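PDB 5JSC: putative acyl-CoA dehydrogenase from Burkholderia xenovorans, which belongs to the acyl-CoA dehydrogenase family of flavoproteins and holds flavin-adenine dinucleotide, although its own function is not established. Local coordinates for residues C[72-77]-C[118-123]; C[92-97]-C[107-112]; C[261-266]-C[320-325]; C[203-208]-C[236-241]; C[31-36]-C[88-93]. All coordinates share one frame; numbering follows the deposited sequence. Where two conformers were deposited one is given.

In the fold
Contacts 1, 2 and 5 belong to the helical N-terminal domain, contact 3 to the helical C-terminal domain, and contact 4 to the beta region between them. Contacts 2 and 5 share C92 and L93 on helix 88-101, and their centres lie about 10 Å apart. This helix also reaches contact 3, about 12 Å from contact 2 between centres, where R95 and S264 probably share a hydrogen bond. Y72 of contact 1 packs on L94, L33 and A90, and I119 of contact 1 touches V206 of contact 4. Contact 4 lies furthest from contact 5, about 34 Å between centres. The R95 side chain is about 9 Å from the flavin-adenine dinucleotide, and that of V207 about 13 Å.

Contact 1 (C[72-77]-C[118-123]); sequences YGVGGV and AISLGG
G75 donates its backbone N-H to the hydroxyl of S120, with G75 N and S120 OG 3.0 Å apart and an N-H...O angle of 173°, close to straight. This bond ties the loop 72-77 to the last full turn of helix 103-122. A water forms the second link: it donates to G73 O at 2.7 Å and is also hydrogen-bonded to S120 OG at 2.7 Å, so one hydroxyl is bonded to the loop both directly and through a water. The S120 torsion explains the reach. OG stands anti to its own carbonyl carbon (chi1 -72°), and since the CB of S120 points toward the loop, the oxygen is delivered to G75 N. Serine suits the place because its short arm ends in a group able to accept and to donate. Beside it V74 CG1 comes within 4.2 Å of S120 OG, and the V74 side chain also packs on L132 and V135 of helix 125-136, where a branched apolar chain is at home. Further along, G76 has a positive phi of 119°, a backbone shape in which a CB would press on the carbonyl O of G75, and its backbone is bonded to G83. The chemistry implies that a loop without regular structure is anchored to the helix by a single serine oxygen, which meets one amide directly and one carbonyl through water.

Contact 2 (C[92-97]-C[107-112]); sequences CLLRET and FALAMQ. With EDO (1,2-ethanediol), chain O.
R95 and A110 are the nearest pair along the backbones, 6.9 Å from CA to CA, where the two helical segments run nearly antiparallel at 155° with their axes 9.6 Å apart at closest approach. The methyl of A110 sits over the centre of one face of the R95 guanidinium, with A110 CB only 3.2 Å from R95 CZ, a tight fit that a small residue allows. A bend at chi3 (73°) swings the arginine tip across to that methyl. Its charge is answered elsewhere: NE makes a salt bridge to D106, just before 107-112, and NH1 is hydrogen-bonded to S264. The apolar half of the contact is leucine on leucine. L109 and L94 cross at about a right angle, with L94 CD1 and L109 CD1 4.1 Å apart, while L109 CD2 lies 4.0 Å from R95 CG and so covers the aliphatic stem of the arginine. Elsewhere on helix 88-101, the E96 carboxylate accepts both hydroxyls of a 1,2-ethanediol and also has R274 and Y319 as partners. T97 OG1 donates to L93 O, one turn back, which already accepts T97 N. Two successive helices joined by a short turn and packed antiparallel make a helical hairpin, here within the all-helical N-terminal domain of the acyl-CoA dehydrogenase fold.

Contact 3 (C[261-266]-C[320-325]); sequences FRTSVA and RAAWLR
T263 meets A321 and A322 where two long helices, 250-286 and 298-325, lie side by side in the helical bundle that forms the C-terminal domain of the acyl-CoA dehydrogenase fold. T263 does the reaching. Its chi1 of -49° sets CG2 anti to the backbone N, which sends the methyl into the interface, 3.8 Å from A321 CB, while OG1 takes the position anti to the carbonyl carbon and still passes 4.0 Å from that same A321 CB. CG2 also lies 4.0 Å from A322 N and 4.3 Å from A322 CB, so it rests between two consecutive small residues. Alanines suit this place because their short side chains let a beta-branched residue nestle against the helix backbone. C92 of helix 88-101 and A335 of helix 332-356 also touch T263, so four helices meet here. Neighbouring residues carry the polar work: R325 NH1 is hydrogen-bonded to T88 OG1, and R320 makes a salt bridge with D312 of the second subunit, which brings this helix to the subunit interface. One turn of helix 250-286 bears a buried serine whose chi1 of 86° curls the hydroxyl back on the chain. S264 OG donates to F261 O at 2.7 Å, arriving in the carbonyl plane on a lone pair with a C=O...O angle of 128°, while V265 N uses the same F261 O.

Contact 4 (C[203-208]-C[236-241]); sequences SAFVVD and ARVPRS
V238 presses its two methyls on strand 203-208, and all the side-chain contact here is apolar. V238 CG1 lies 3.9 Å from F205 CD2, coming to the phenyl ring obliquely, and V238 CG2 lies 3.8 Å from V207 CG2, those two valines crossing at about a right angle. With CG1 anti to the backbone N (chi1 -177°), V238 spreads its branches so that each serves a different neighbour, F205 or V207, which lie two residues apart on the strand. A branched residue suits a place between two such partners. The backbone adds a contact of similar length, V206 O to V238 CG1 at 3.9 Å, but no hydrogen bond joins the segments. Backbone bonding goes to other neighbours: F205 with V189 and V207 with Y187 on strand 186-192, V206 with Q242 just before strand 243-244. Further apolar cover comes from Y169, whose ring meets that of F205, and from L171 against V238. The two strands run at 110° with axes 7.8 Å apart, too far for pairing, and they belong to different sheets, 202-208 to a mixed one and 236-239 to an antiparallel one. Such near-orthogonal packing of two sheets through buried aliphatic and aromatic residues is characteristic of the beta domain in the middle of acyl-CoA dehydrogenases.

Contact 5 (C[31-36]-C[88-93]); sequences RELAAG and TRAVCL. With SO4 (sulfate ion), chain Q.
L33 reaches from helix 28-44 onto A90 and L93, which stand almost one turn apart on helix 88-101. Its CB is directed toward that helix, and chi1 of 173° places CG anti to the backbone N, carrying the fork into the interface. From CG the chain splits. CD1 lies 3.8 Å from A90 CB and also packs on the ring of Y72, while CD2 rests 3.7 Å from L93 CB, 4.0 Å from A90 O, and close to L94. A chi2 of 143°, well away from a staggered value, suggests that the fork is turned to fit both neighbours. Leucine suits the spot because its two methyls can each meet a different neighbour, and A90 is small enough to let one in. On 88-93, beside A90, R89 holds a sulfate in the plane of its guanidinium: NH1 gives a bond of 2.8 Å to O4 and NH2 one of 2.9 Å to O2, both close to straight. NH1 also bonds F25 O, Q327 also binds this sulfate, and D326 pairs with R89 NE. The contact thus divides its chemistry: helix meets helix through apolar carbon, with no hydrogen bond between the two segments, whereas the arginine charge is met by D326 and, in this crystal, by a sulfate.

Contact 1 (C[72-77]-C[118-123])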
# COMPACT_ATOMS: atom_id res chain seq x y z
N TYR C 72 -2.12 30.83 -23.27
CA TYR C 72 -0.99 30.31 -22.50
C TYR C 72 -0.47 28.99 -23.04
O TYR C 72 0.69 28.66 -22.79
CB TYR C 72 -1.40 30.16 -21.02
CG TYR C 72 -1.59 31.51 -20.39
CD1 TYR C 72 -0.49 32.20 -19.88
CD2 TYR C 72 -2.84 32.12 -20.34
CE1 TYR C 72 -0.64 33.45 -19.31
CE2 TYR C 72 -2.99 33.38 -19.79
CZ TYR C 72 -1.89 34.03 -19.27
OH TYR C 72 -2.03 35.28 -18.71
N GLY C 73 -1.28 28.25 -23.80
CA GLY C 73 -0.85 26.98 -24.34
C GLY C 73 -0.22 27.05 -25.70
O GLY C 73 0.14 26.01 -26.25
N VAL C 74 -0.08 28.26 -26.26
CA VAL C 74 0.47 28.49 -27.59
C VAL C 74 1.78 29.25 -27.45
O VAL C 74 1.86 30.22 -26.69
CB VAL C 74 -0.53 29.29 -28.46
CG1 VAL C 74 0.13 29.80 -29.72
CG2 VAL C 74 -1.75 28.43 -28.78
N GLY C 75 2.81 28.81 -28.17
CA GLY C 75 4.10 29.48 -28.14
C GLY C 75 4.27 30.45 -29.29
O GLY C 75 4.15 30.08 -30.46
N GLY C 76 4.59 31.70 -28.95
CA GLY C 76 4.93 32.70 -29.94
C GLY C 76 3.98 33.88 -29.92
O GLY C 76 2.82 33.75 -30.31
N VAL C 77 4.47 35.04 -29.46
CA VAL C 77 3.60 36.20 -29.35
C VAL C 77 3.04 36.60 -30.71
O VAL C 77 1.87 37.00 -30.83
CB VAL C 77 4.36 37.36 -28.69
CG1 VAL C 77 3.55 38.64 -28.74
CG2 VAL C 77 4.69 37.00 -27.25
N ALA C 118 2.61 20.60 -31.13
CA ALA C 118 3.58 20.22 -32.15
C ALA C 118 3.77 21.33 -33.18
O ALA C 118 4.84 21.42 -33.79
CB ALA C 118 3.15 18.91 -32.83
N ILE C 119 2.76 22.18 -33.36
CA ILE C 119 2.89 23.32 -34.27
C ILE C 119 3.71 24.42 -33.62
O ILE C 119 4.57 25.03 -34.26
CB ILE C 119 1.50 23.81 -34.72
CG1 ILE C 119 0.69 22.67 -35.35
CG2 ILE C 119 1.61 24.99 -35.69
CD1 ILE C 119 -0.75 23.05 -35.69
N SER C 120 3.46 24.71 -32.34
CA SER C 120 4.31 25.65 -31.62
C SER C 120 5.77 25.21 -31.67
O SER C 120 6.67 26.05 -31.84
CB SER C 120 3.86 25.78 -30.16
OG SER C 120 2.65 26.50 -30.04
N LEU C 121 6.02 23.91 -31.52
CA LEU C 121 7.39 23.41 -31.46
C LEU C 121 8.03 23.31 -32.84
O LEU C 121 9.21 23.63 -32.99
CB LEU C 121 7.41 22.04 -30.78
CG LEU C 121 7.20 22.00 -29.27
CD1 LEU C 121 7.13 20.55 -28.79
CD2 LEU C 121 8.29 22.77 -28.55
N GLY C 122 7.27 22.86 -33.84
CA GLY C 122 7.90 22.49 -35.10
C GLY C 122 7.33 23.11 -36.37
O GLY C 122 7.78 22.77 -37.47
N GLY C 123 6.37 24.02 -36.25
CA GLY C 123 5.76 24.59 -37.44
C GLY C 123 6.66 25.59 -38.15
O GLY C 123 7.53 26.22 -37.54
O HOH W 1 0.88 25.07 -28.66

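Contact 2 (C[92-97]-C[107-112])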
# COMPACT_ATOMS: atom_id res chain seq x y z
N CYS C 92 -0.33 24.84 -16.13
CA CYS C 92 -0.68 23.95 -15.02
C CYS C 92 -1.70 24.59 -14.09
O CYS C 92 -2.67 23.93 -13.68
CB CYS C 92 0.58 23.55 -14.26
SG CYS C 92 1.57 22.33 -15.16
N LEU C 93 -1.52 25.87 -13.74
CA LEU C 93 -2.51 26.52 -12.88
C LEU C 93 -3.87 26.59 -13.56
O LEU C 93 -4.91 26.48 -12.90
CB LEU C 93 -2.02 27.93 -12.50
CG LEU C 93 -0.90 27.99 -11.46
CD1 LEU C 93 -0.30 29.40 -11.40
CD2 LEU C 93 -1.42 27.57 -10.10
N LEU C 94 -3.89 26.80 -14.88
CA LEU C 94 -5.16 26.83 -15.61
C LEU C 94 -5.85 25.47 -15.56
O LEU C 94 -7.03 25.38 -15.21
CB LEU C 94 -4.94 27.27 -17.05
CG LEU C 94 -4.48 28.73 -17.21
CD1 LEU C 94 -4.13 29.00 -18.66
CD2 LEU C 94 -5.57 29.70 -16.73
N ARG C 95 -5.13 24.39 -15.90
CA ARG C 95 -5.75 23.07 -15.85
C ARG C 95 -6.13 22.69 -14.43
O ARG C 95 -7.21 22.12 -14.20
CB ARG C 95 -4.82 22.02 -16.45
CG ARG C 95 -4.75 22.03 -17.96
CD ARG C 95 -4.26 20.67 -18.48
NE ARG C 95 -5.29 19.63 -18.37
CZ ARG C 95 -5.17 18.41 -18.88
NH1 ARG C 95 -4.07 18.06 -19.54
NH2 ARG C 95 -6.17 17.54 -18.75
N GLU C 96 -5.26 22.97 -13.46
CA GLU C 96 -5.59 22.65 -12.07
C GLU C 96 -6.89 23.33 -11.64
O GLU C 96 -7.79 22.68 -11.09
CB GLU C 96 -4.45 23.06 -11.14
CG GLU C 96 -4.76 22.71 -9.70
CD GLU C 96 -3.80 23.30 -8.70
OE1 GLU C 96 -2.63 23.57 -9.04
OE2 GLU C 96 -4.22 23.50 -7.54
N THR C 97 -7.02 24.63 -11.91
CA THR C 97 -8.21 25.36 -11.49
C THR C 97 -9.44 24.91 -12.27
O THR C 97 -10.51 24.70 -11.69
CB THR C 97 -8.00 26.86 -11.65
OG1 THR C 97 -6.79 27.23 -10.97
CG2 THR C 97 -9.17 27.65 -11.07
N PHE C 107 -10.71 19.73 -20.02
CA PHE C 107 -10.47 19.03 -21.28
C PHE C 107 -10.37 20.00 -22.45
O PHE C 107 -9.48 19.88 -23.30
CB PHE C 107 -11.61 18.02 -21.49
CG PHE C 107 -11.46 17.15 -22.71
CD1 PHE C 107 -11.99 17.55 -23.92
CD2 PHE C 107 -10.84 15.92 -22.62
CE1 PHE C 107 -11.88 16.74 -25.04
CE2 PHE C 107 -10.73 15.10 -23.74
CZ PHE C 107 -11.25 15.52 -24.95
N ALA C 108 -11.28 20.97 -22.50
CA ALA C 108 -11.30 21.93 -23.60
C ALA C 108 -10.00 22.72 -23.65
O ALA C 108 -9.39 22.88 -24.72
CB ALA C 108 -12.50 22.85 -23.46
N LEU C 109 -9.56 23.26 -22.51
CA LEU C 109 -8.32 24.03 -22.52
C LEU C 109 -7.13 23.13 -22.82
O LEU C 109 -6.25 23.50 -23.61
CB LEU C 109 -8.13 24.75 -21.19
CG LEU C 109 -6.89 25.67 -21.17
CD1 LEU C 109 -7.19 27.05 -20.56
CD2 LEU C 109 -5.74 25.02 -20.43
N ALA C 110 -7.09 21.95 -22.21
CA ALA C 110 -5.97 21.03 -22.39
C ALA C 110 -5.73 20.72 -23.86
O ALA C 110 -4.59 20.71 -24.33
CB ALA C 110 -6.23 19.74 -21.62
N MET C 111 -6.80 20.44 -24.60
CA MET C 111 -6.62 20.01 -25.98
C MET C 111 -6.22 21.15 -26.90
O MET C 111 -5.59 20.89 -27.93
CB MET C 111 -7.89 19.34 -26.51
CG MET C 111 -8.14 17.98 -25.86
SD MET C 111 -6.69 16.90 -25.87
CE MET C 111 -6.22 16.95 -27.61
N GLN C 112 -6.55 22.39 -26.56
CA GLN C 112 -6.01 23.51 -27.33
C GLN C 112 -4.50 23.59 -27.18
O GLN C 112 -3.81 24.06 -28.09
CB GLN C 112 -6.67 24.81 -26.91
CG GLN C 112 -8.16 24.87 -27.21
CD GLN C 112 -8.46 24.68 -28.68
OE1 GLN C 112 -8.84 23.59 -29.11
NE2 GLN C 112 -8.29 25.74 -29.47
C1 EDO O . -0.75 24.94 -6.39
O1 EDO O . -1.42 23.69 -6.55
C2 EDO O . -1.66 26.08 -6.80
O2 EDO O . -2.98 25.85 -6.30

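Contact 3 (C[261-266]-C[320-325])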
# COMPACT_ATOMS: atom_id res chain seq x y z
N PHE C 261 3.07 18.69 -22.03
CA PHE C 261 1.74 18.65 -21.45
C PHE C 261 1.52 17.53 -20.44
O PHE C 261 0.51 17.56 -19.73
CB PHE C 261 0.70 18.63 -22.57
CG PHE C 261 0.66 19.94 -23.32
CD1 PHE C 261 0.01 21.03 -22.76
CD2 PHE C 261 1.33 20.10 -24.51
CE1 PHE C 261 -0.01 22.25 -23.40
CE2 PHE C 261 1.32 21.33 -25.17
CZ PHE C 261 0.65 22.40 -24.61
N ARG C 262 2.46 16.59 -20.28
CA ARG C 262 2.30 15.61 -19.21
C ARG C 262 2.23 16.28 -17.84
O ARG C 262 1.44 15.86 -16.98
CB ARG C 262 3.42 14.56 -19.23
CG ARG C 262 3.13 13.37 -20.16
CD ARG C 262 4.36 12.49 -20.34
NE ARG C 262 4.10 11.43 -21.30
CZ ARG C 262 5.04 10.65 -21.82
NH1 ARG C 262 6.32 10.84 -21.49
NH2 ARG C 262 4.71 9.69 -22.68
N THR C 263 3.02 17.34 -17.61
CA THR C 263 2.91 18.03 -16.33
C THR C 263 1.53 18.67 -16.16
O THR C 263 1.00 18.74 -15.04
CB THR C 263 4.01 19.08 -16.19
OG1 THR C 263 5.27 18.48 -16.53
CG2 THR C 263 4.10 19.60 -14.76
N SER C 264 0.92 19.10 -17.27
CA SER C 264 -0.43 19.65 -17.19
C SER C 264 -1.47 18.59 -16.88
O SER C 264 -2.49 18.90 -16.25
CB SER C 264 -0.77 20.40 -18.50
OG SER C 264 -1.29 19.53 -19.50
N VAL C 265 -1.25 17.32 -17.29
CA VAL C 265 -2.14 16.24 -16.86
C VAL C 265 -2.02 16.03 -15.37
O VAL C 265 -3.01 15.77 -14.67
CB VAL C 265 -1.84 14.93 -17.61
CG1 VAL C 265 -2.71 13.77 -17.09
CG2 VAL C 265 -2.06 15.11 -19.10
N ALA C 266 -0.79 16.10 -14.85
CA ALA C 266 -0.59 16.06 -13.41
C ALA C 266 -1.34 17.18 -12.72
O ALA C 266 -1.96 16.97 -11.67
CB ALA C 266 0.90 16.12 -13.09
N ARG C 320 7.32 21.78 -9.22
CA ARG C 320 8.75 21.59 -9.44
C ARG C 320 9.02 21.34 -10.92
O ARG C 320 9.90 21.97 -11.52
CB ARG C 320 9.29 20.43 -8.59
CG ARG C 320 10.80 20.18 -8.71
CD ARG C 320 11.19 19.31 -9.92
NE ARG C 320 10.65 17.95 -9.82
CZ ARG C 320 11.30 16.93 -9.26
NH1 ARG C 320 12.52 17.10 -8.78
NH2 ARG C 320 10.73 15.74 -9.20
N ALA C 321 8.26 20.42 -11.53
CA ALA C 321 8.46 20.13 -12.94
C ALA C 321 8.15 21.34 -13.81
O ALA C 321 8.89 21.64 -14.76
CB ALA C 321 7.60 18.94 -13.37
N ALA C 322 7.06 22.05 -13.51
CA ALA C 322 6.70 23.21 -14.34
C ALA C 322 7.73 24.33 -14.19
O ALA C 322 8.16 24.92 -15.18
CB ALA C 322 5.30 23.70 -13.98
N TRP C 323 8.16 24.60 -12.95
CA TRP C 323 9.20 25.59 -12.73
C TRP C 323 10.48 25.22 -13.48
O TRP C 323 11.12 26.07 -14.12
CB TRP C 323 9.47 25.75 -11.23
CG TRP C 323 10.72 26.51 -10.93
CD1 TRP C 323 10.85 27.87 -10.81
CD2 TRP C 323 12.02 25.96 -10.74
NE1 TRP C 323 12.16 28.19 -10.55
CE2 TRP C 323 12.90 27.04 -10.51
CE3 TRP C 323 12.54 24.65 -10.74
CZ2 TRP C 323 14.27 26.86 -10.27
CZ3 TRP C 323 13.90 24.48 -10.51
CH2 TRP C 323 14.75 25.58 -10.27
N LEU C 324 10.86 23.94 -13.42
CA LEU C 324 12.10 23.51 -14.06
C LEU C 324 12.03 23.66 -15.57
O LEU C 324 12.98 24.15 -16.20
CB LEU C 324 12.40 22.06 -13.66
CG LEU C 324 13.70 21.47 -14.22
CD1 LEU C 324 14.90 22.35 -13.90
CD2 LEU C 324 13.89 20.04 -13.68
N ARG C 325 10.91 23.25 -16.18
CA ARG C 325 10.77 23.44 -17.62
C ARG C 325 10.82 24.92 -17.98
O ARG C 325 11.39 25.29 -19.02
CB ARG C 325 9.47 22.82 -18.12
CG ARG C 325 9.44 22.72 -19.63
CD ARG C 325 8.08 22.37 -20.24
NE ARG C 325 8.18 22.64 -21.67
CZ ARG C 325 7.77 23.75 -22.28
NH1 ARG C 325 7.14 24.70 -21.61
NH2 ARG C 325 7.96 23.88 -23.58

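Contact 4 (C[203-208]-C[236-241])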
# COMPACT_ATOMS: atom_id res chain seq x y z
N SER C 203 6.69 10.59 -39.41
CA SER C 203 6.60 12.01 -39.71
C SER C 203 5.30 12.56 -39.14
O SER C 203 4.34 11.81 -38.92
CB SER C 203 6.67 12.29 -41.22
OG SER C 203 7.90 11.84 -41.76
N ALA C 204 5.27 13.87 -38.91
CA ALA C 204 4.11 14.56 -38.36
C ALA C 204 3.49 15.45 -39.42
O ALA C 204 4.20 16.09 -40.20
CB ALA C 204 4.52 15.41 -37.15
N PHE C 205 2.15 15.51 -39.45
CA PHE C 205 1.41 16.31 -40.43
C PHE C 205 0.29 17.08 -39.75
O PHE C 205 -0.35 16.56 -38.84
CB PHE C 205 0.77 15.43 -41.52
CG PHE C 205 1.74 14.63 -42.32
CD1 PHE C 205 2.11 13.34 -41.92
CD2 PHE C 205 2.30 15.15 -43.49
CE1 PHE C 205 3.00 12.60 -42.66
CE2 PHE C 205 3.19 14.40 -44.23
CZ PHE C 205 3.55 13.13 -43.82
N VAL C 206 0.02 18.31 -40.21
CA VAL C 206 -1.24 18.97 -39.87
C VAL C 206 -2.27 18.58 -40.92
O VAL C 206 -2.07 18.83 -42.12
CB VAL C 206 -1.09 20.49 -39.80
CG1 VAL C 206 -2.43 21.10 -39.36
CG2 VAL C 206 0.02 20.87 -38.84
N VAL C 207 -3.36 17.97 -40.48
CA VAL C 207 -4.39 17.45 -41.38
C VAL C 207 -5.70 18.18 -41.07
O VAL C 207 -6.29 17.97 -40.00
CB VAL C 207 -4.55 15.93 -41.26
CG1 VAL C 207 -5.57 15.43 -42.26
CG2 VAL C 207 -3.20 15.25 -41.48
N ASP C 208 -6.15 19.02 -42.00
CA ASP C 208 -7.41 19.72 -41.81
C ASP C 208 -8.56 18.71 -41.76
O ASP C 208 -8.54 17.70 -42.46
CB ASP C 208 -7.64 20.73 -42.93
CG ASP C 208 -6.64 21.89 -42.88
OD1 ASP C 208 -6.08 22.15 -41.81
OD2 ASP C 208 -6.42 22.52 -43.93
N ALA C 236 -6.28 9.43 -47.67
CA ALA C 236 -6.37 10.86 -47.43
C ALA C 236 -5.09 11.55 -47.88
O ALA C 236 -3.99 11.17 -47.47
CB ALA C 236 -6.64 11.13 -45.95
N ARG C 237 -5.23 12.57 -48.72
CA ARG C 237 -4.08 13.24 -49.30
C ARG C 237 -3.74 14.48 -48.49
O ARG C 237 -4.61 15.33 -48.26
CB ARG C 237 -4.33 13.59 -50.76
CG ARG C 237 -4.46 12.38 -51.65
CD ARG C 237 -4.64 12.77 -53.11
NE ARG C 237 -3.46 13.42 -53.68
CZ ARG C 237 -2.42 12.77 -54.20
NH1 ARG C 237 -2.41 11.45 -54.21
NH2 ARG C 237 -1.39 13.45 -54.69
N VAL C 238 -2.48 14.58 -48.08
CA VAL C 238 -1.98 15.67 -47.26
C VAL C 238 -0.81 16.30 -48.01
O VAL C 238 0.16 15.60 -48.31
CB VAL C 238 -1.55 15.18 -45.87
CG1 VAL C 238 -1.10 16.35 -45.00
CG2 VAL C 238 -2.69 14.43 -45.20
N PRO C 239 -0.86 17.59 -48.33
CA PRO C 239 0.26 18.23 -49.02
C PRO C 239 1.56 18.08 -48.23
O PRO C 239 1.56 18.12 -46.99
CB PRO C 239 -0.17 19.70 -49.11
CG PRO C 239 -1.66 19.68 -48.94
CD PRO C 239 -1.96 18.52 -48.04
N ARG C 240 2.67 17.91 -48.95
CA ARG C 240 3.98 17.84 -48.31
C ARG C 240 4.23 19.07 -47.44
O ARG C 240 4.88 18.97 -46.40
CB ARG C 240 5.08 17.70 -49.36
N SER C 241 3.71 20.23 -47.85
CA SER C 241 3.87 21.46 -47.09
C SER C 241 3.14 21.44 -45.75
O SER C 241 3.30 22.38 -44.97
CB SER C 241 3.39 22.64 -47.92
OG SER C 241 2.03 22.46 -48.30

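Contact 5 (C[31-36]-C[88-93])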
# COMPACT_ATOMS: atom_id res chain seq x y z
N ARG C 31 0.19 34.19 -9.38
CA ARG C 31 -0.85 34.41 -8.37
C ARG C 31 -2.01 35.19 -8.96
O ARG C 31 -3.18 34.88 -8.68
CB ARG C 31 -0.26 35.14 -7.17
CG ARG C 31 0.70 34.28 -6.36
CD ARG C 31 1.20 35.00 -5.12
NE ARG C 31 2.40 35.79 -5.37
CZ ARG C 31 3.63 35.28 -5.40
NH1 ARG C 31 3.83 33.98 -5.20
NH2 ARG C 31 4.67 36.08 -5.62
N GLU C 32 -1.72 36.20 -9.78
CA GLU C 32 -2.81 36.93 -10.42
C GLU C 32 -3.57 36.05 -11.40
O GLU C 32 -4.80 36.12 -11.48
CB GLU C 32 -2.25 38.18 -11.09
CG GLU C 32 -1.83 39.20 -10.05
CD GLU C 32 -0.90 40.25 -10.60
OE1 GLU C 32 -0.66 40.26 -11.83
OE2 GLU C 32 -0.42 41.07 -9.80
N LEU C 33 -2.85 35.21 -12.15
CA LEU C 33 -3.51 34.31 -13.09
C LEU C 33 -4.41 33.33 -12.35
O LEU C 33 -5.54 33.06 -12.78
CB LEU C 33 -2.47 33.56 -13.93
CG LEU C 33 -3.00 32.45 -14.84
CD1 LEU C 33 -2.24 32.41 -16.16
CD2 LEU C 33 -2.93 31.06 -14.17
N ALA C 34 -3.92 32.79 -11.23
CA ALA C 34 -4.72 31.85 -10.45
C ALA C 34 -6.02 32.49 -9.99
O ALA C 34 -7.08 31.86 -10.02
CB ALA C 34 -3.92 31.35 -9.25
N ALA C 35 -5.95 33.75 -9.54
CA ALA C 35 -7.17 34.43 -9.12
C ALA C 35 -8.09 34.68 -10.31
O ALA C 35 -9.32 34.54 -10.20
CB ALA C 35 -6.83 35.74 -8.42
N GLY C 36 -7.51 35.03 -11.46
CA GLY C 36 -8.32 35.32 -12.63
C GLY C 36 -9.05 34.10 -13.16
O GLY C 36 -10.24 34.17 -13.48
N THR C 88 4.82 26.94 -18.50
CA THR C 88 4.31 25.68 -17.98
C THR C 88 3.57 25.88 -16.67
O THR C 88 2.53 25.25 -16.43
CB THR C 88 5.46 24.68 -17.76
OG1 THR C 88 6.42 24.81 -18.81
CG2 THR C 88 4.93 23.26 -17.75
N ARG C 89 4.08 26.76 -15.81
CA ARG C 89 3.39 27.02 -14.55
C ARG C 89 2.00 27.59 -14.81
O ARG C 89 1.03 27.23 -14.12
CB ARG C 89 4.22 27.97 -13.69
CG ARG C 89 5.48 27.31 -13.13
CD ARG C 89 6.47 28.31 -12.55
NE ARG C 89 7.14 29.05 -13.62
CZ ARG C 89 8.01 30.03 -13.41
NH1 ARG C 89 8.31 30.40 -12.17
NH2 ARG C 89 8.58 30.64 -14.44
N ALA C 90 1.88 28.49 -15.78
CA ALA C 90 0.57 29.05 -16.11
C ALA C 90 -0.38 27.98 -16.65
O ALA C 90 -1.53 27.88 -16.20
CB ALA C 90 0.72 30.19 -17.11
N VAL C 91 0.08 27.16 -17.61
CA VAL C 91 -0.78 26.11 -18.15
C VAL C 91 -1.24 25.17 -17.04
O VAL C 91 -2.41 24.76 -16.99
CB VAL C 91 -0.07 25.35 -19.28
CG1 VAL C 91 -0.91 24.14 -19.70
CG2 VAL C 91 0.16 26.26 -20.48
N CYS C 92 -0.33 24.84 -16.13
CA CYS C 92 -0.68 23.95 -15.02
C CYS C 92 -1.70 24.59 -14.09
O CYS C 92 -2.67 23.93 -13.68
CB CYS C 92 0.58 23.55 -14.26
SG CYS C 92 1.57 22.33 -15.16
N LEU C 93 -1.52 25.87 -13.74
CA LEU C 93 -2.51 26.52 -12.88
C LEU C 93 -3.87 26.59 -13.56
O LEU C 93 -4.91 26.48 -12.90
CB LEU C 93 -2.02 27.93 -12.50
CG LEU C 93 -0.90 27.99 -11.46
CD1 LEU C 93 -0.30 29.40 -11.40
CD2 LEU C 93 -1.42 27.57 -10.10
S SO4 Q . 11.22 32.60 -13.05
O1 SO4 Q . 12.03 33.77 -12.72
O2 SO4 Q . 10.37 32.91 -14.20
O3 SO4 Q . 12.08 31.48 -13.38
O4 SO4 Q . 10.39 32.25 -11.90